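Local coordinates for conserved hypothetical protein (Thermoplasma acidophilum, PDB 1RLH), which is of unknown function but may be an adenosine-specific kinase or an adenosine monophosphate-protein transferase, at residues Gly53-Ala63 with Ala91-Ala102. Sequence-based numbering, arbitrary orientation.
Sequences GSKYGIGFSEA and AGHTFVILIRNA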
# COMPACT_ATOMS: atom_id res chain seq x y z
N GLY A 53 -6.40 -15.90 -11.94
CA GLY A 53 -5.85 -15.82 -13.27
C GLY A 53 -4.75 -14.79 -13.40
O GLY A 53 -4.05 -14.75 -14.41
N SER A 54 -4.59 -13.97 -12.37
CA SER A 54 -3.55 -12.94 -12.38
C SER A 54 -2.50 -13.23 -11.31
O SER A 54 -2.67 -14.13 -10.48
CB SER A 54 -4.16 -11.57 -12.12
OG SER A 54 -4.55 -11.43 -10.76
N LYS A 55 -1.41 -12.47 -11.35
CA LYS A 55 -0.34 -12.62 -10.37
C LYS A 55 -0.48 -11.46 -9.41
O LYS A 55 -0.71 -10.33 -9.83
CB LYS A 55 1.02 -12.58 -11.06
CG LYS A 55 1.26 -13.72 -12.04
CD LYS A 55 1.22 -15.07 -11.33
CE LYS A 55 1.46 -16.22 -12.31
NZ LYS A 55 1.43 -17.54 -11.62
N TYR A 56 -0.34 -11.73 -8.11
CA TYR A 56 -0.49 -10.66 -7.14
C TYR A 56 0.31 -10.90 -5.87
O TYR A 56 0.84 -11.98 -5.63
CB TYR A 56 -1.97 -10.50 -6.77
CG TYR A 56 -2.47 -11.53 -5.77
CD1 TYR A 56 -2.58 -11.21 -4.41
CD2 TYR A 56 -2.80 -12.82 -6.17
CE1 TYR A 56 -3.01 -12.16 -3.48
CE2 TYR A 56 -3.22 -13.78 -5.25
CZ TYR A 56 -3.33 -13.44 -3.91
OH TYR A 56 -3.75 -14.38 -2.99
N GLY A 57 0.37 -9.85 -5.05
CA GLY A 57 1.07 -9.92 -3.79
C GLY A 57 0.37 -8.95 -2.86
O GLY A 57 -0.22 -7.97 -3.32
N ILE A 58 0.41 -9.23 -1.56
CA ILE A 58 -0.20 -8.36 -0.57
C ILE A 58 0.72 -8.23 0.63
O ILE A 58 1.27 -9.22 1.11
CB ILE A 58 -1.54 -8.91 -0.04
CG1 ILE A 58 -2.49 -9.23 -1.19
CG2 ILE A 58 -2.18 -7.89 0.90
CD1 ILE A 58 -3.78 -9.89 -0.74
N GLY A 59 0.89 -7.00 1.11
CA GLY A 59 1.71 -6.73 2.27
C GLY A 59 0.84 -6.01 3.28
O GLY A 59 0.02 -5.18 2.90
N PHE A 60 1.01 -6.32 4.57
CA PHE A 60 0.20 -5.70 5.62
C PHE A 60 1.07 -5.37 6.83
O PHE A 60 1.81 -6.22 7.32
CB PHE A 60 -0.93 -6.66 6.03
CG PHE A 60 -1.75 -6.17 7.20
CD1 PHE A 60 -2.55 -5.04 7.09
CD2 PHE A 60 -1.72 -6.85 8.42
CE1 PHE A 60 -3.30 -4.58 8.17
CE2 PHE A 60 -2.47 -6.40 9.51
CZ PHE A 60 -3.26 -5.26 9.38
N SER A 61 0.97 -4.14 7.32
CA SER A 61 1.77 -3.71 8.46
C SER A 61 1.01 -3.89 9.78
O SER A 61 0.23 -3.03 10.19
CB SER A 61 2.16 -2.23 8.27
OG SER A 61 3.34 -1.89 8.99
N GLU A 62 1.23 -5.03 10.43
CA GLU A 62 0.57 -5.29 11.71
C GLU A 62 0.99 -4.16 12.67
O GLU A 62 2.18 -3.91 12.86
CB GLU A 62 1.02 -6.67 12.23
CG GLU A 62 0.43 -7.06 13.57
CD GLU A 62 0.74 -8.50 13.93
OE1 GLU A 62 1.75 -9.04 13.43
OE2 GLU A 62 -0.01 -9.09 14.72
N ALA A 63 0.00 -3.48 13.26
CA ALA A 63 0.26 -2.32 14.12
C ALA A 63 0.46 -2.54 15.62
O ALA A 63 0.82 -1.61 16.34
CB ALA A 63 -0.85 -1.28 13.90
N ALA A 91 4.37 2.28 8.62
CA ALA A 91 3.22 2.85 9.31
C ALA A 91 2.19 1.77 9.63
O ALA A 91 1.74 1.04 8.75
CB ALA A 91 2.58 3.95 8.46
N GLY A 92 1.81 1.68 10.90
CA GLY A 92 0.83 0.69 11.31
C GLY A 92 -0.46 0.72 10.51
O GLY A 92 -0.97 1.78 10.17
N HIS A 93 -0.95 -0.48 10.21
CA HIS A 93 -2.19 -0.69 9.47
C HIS A 93 -2.19 -0.32 7.99
O HIS A 93 -3.25 -0.19 7.37
CB HIS A 93 -3.36 -0.04 10.21
CG HIS A 93 -3.79 -0.82 11.42
ND1 HIS A 93 -4.60 -0.30 12.40
CD2 HIS A 93 -3.53 -2.10 11.78
CE1 HIS A 93 -4.81 -1.21 13.33
NE2 HIS A 93 -4.18 -2.32 12.97
N THR A 94 -1.00 -0.15 7.43
CA THR A 94 -0.88 0.15 6.02
C THR A 94 -0.94 -1.20 5.30
O THR A 94 -0.50 -2.22 5.84
CB THR A 94 0.49 0.76 5.66
OG1 THR A 94 0.71 1.97 6.42
CG2 THR A 94 0.57 1.07 4.17
N PHE A 95 -1.53 -1.21 4.10
CA PHE A 95 -1.52 -2.42 3.30
C PHE A 95 -1.11 -2.02 1.89
O PHE A 95 -1.38 -0.89 1.45
CB PHE A 95 -2.88 -3.17 3.33
CG PHE A 95 -4.03 -2.43 2.71
CD1 PHE A 95 -4.23 -2.46 1.33
CD2 PHE A 95 -4.95 -1.77 3.51
CE1 PHE A 95 -5.34 -1.85 0.76
CE2 PHE A 95 -6.07 -1.15 2.94
CZ PHE A 95 -6.27 -1.19 1.57
N VAL A 96 -0.41 -2.92 1.21
CA VAL A 96 0.07 -2.68 -0.14
C VAL A 96 -0.27 -3.89 -0.98
O VAL A 96 0.03 -5.02 -0.60
CB VAL A 96 1.61 -2.48 -0.19
CG1 VAL A 96 2.08 -2.37 -1.63
CG2 VAL A 96 2.01 -1.23 0.59
N ILE A 97 -0.91 -3.66 -2.12
CA ILE A 97 -1.28 -4.74 -3.02
C ILE A 97 -0.67 -4.46 -4.39
O ILE A 97 -0.71 -3.32 -4.86
CB ILE A 97 -2.81 -4.86 -3.16
CG1 ILE A 97 -3.45 -5.20 -1.81
CG2 ILE A 97 -3.17 -5.94 -4.18
CD1 ILE A 97 -4.97 -5.05 -1.79
N LEU A 98 -0.09 -5.48 -5.01
CA LEU A 98 0.48 -5.34 -6.34
C LEU A 98 -0.17 -6.40 -7.21
O LEU A 98 -0.21 -7.57 -6.83
CB LEU A 98 2.00 -5.54 -6.31
CG LEU A 98 2.83 -4.33 -5.85
CD1 LEU A 98 4.28 -4.73 -5.67
CD2 LEU A 98 2.70 -3.21 -6.86
N ILE A 99 -0.70 -5.99 -8.36
CA ILE A 99 -1.37 -6.92 -9.26
C ILE A 99 -0.84 -6.78 -10.68
O ILE A 99 -0.71 -5.67 -11.19
CB ILE A 99 -2.89 -6.68 -9.28
CG1 ILE A 99 -3.46 -6.75 -7.86
CG2 ILE A 99 -3.57 -7.73 -10.16
CD1 ILE A 99 -4.89 -6.27 -7.74
N ARG A 100 -0.56 -7.90 -11.31
CA ARG A 100 -0.05 -7.92 -12.67
C ARG A 100 -0.87 -8.91 -13.49
O ARG A 100 -1.40 -9.88 -12.94
CB ARG A 100 1.43 -8.32 -12.66
CG ARG A 100 2.05 -8.51 -14.02
CD ARG A 100 3.46 -9.06 -13.90
NE ARG A 100 4.42 -8.08 -13.41
CZ ARG A 100 5.69 -8.35 -13.13
NH1 ARG A 100 6.14 -9.59 -13.28
NH2 ARG A 100 6.51 -7.40 -12.71
N ASN A 101 -0.98 -8.67 -14.79
CA ASN A 101 -1.72 -9.56 -15.67
C ASN A 101 -3.20 -9.65 -15.29
O ASN A 101 -3.77 -10.74 -15.25
CB ASN A 101 -1.10 -10.97 -15.63
CG ASN A 101 0.33 -10.99 -16.15
OD1 ASN A 101 0.99 -12.02 -16.11
ND2 ASN A 101 0.80 -9.85 -16.65
N ALA A 102 -3.81 -8.50 -15.02
CA ALA A 102 -5.22 -8.47 -14.66
C ALA A 102 -5.96 -7.45 -15.52
O ALA A 102 -5.42 -6.39 -15.86
CB ALA A 102 -5.37 -8.11 -13.19
O HOH W 1 -5.89 -12.49 -16.09
O HOH W 2 4.04 0.11 6.91
O HOH W 3 -2.64 -5.03 13.47
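Ile58 and Ile97 lie side by side on neighbouring antiparallel strands, 55-61 and 94-100, the second and central strands of an antiparallel five-stranded sheet, between 69-73 and 28-34. The two side chains point the same way, each with CG1 beside its own backbone N (chi1 -54° and -63°), and Ile58 CG2 meets Ile97 CG1 at 4.0 Å. On the same face Tyr56 CB packs against Ile99 CG1, and Phe95 CB sits at the edge of the Phe60 ring. On the face of Val96 and Leu98 the partners are Gly59 and Gly57, which bring only backbone; each of these pairs is joined by two hydrogen bonds, the shortest of the four from Gly59 N to Val96 O (2.8 Å). Just before strand 94-100, in the type II turn 91-94, His93 N donates to Ser61 O, at the end of 55-61. The His93 ring carries Ala63 CB over one face in a CH-pi contact, 3.7 Å from its centroid and 18° off the normal. Helix 104-115 packs on Phe95, Ile97 and Ile99, helix 76-89 on Val96 and Leu98, while Asn44 ND2 is hydrogen-bonded to Tyr56 OH. Thr94 OG1 donates to Ala91 O at 2.7 Å, arriving above the carbonyl plane on the face also used by Thr94 N.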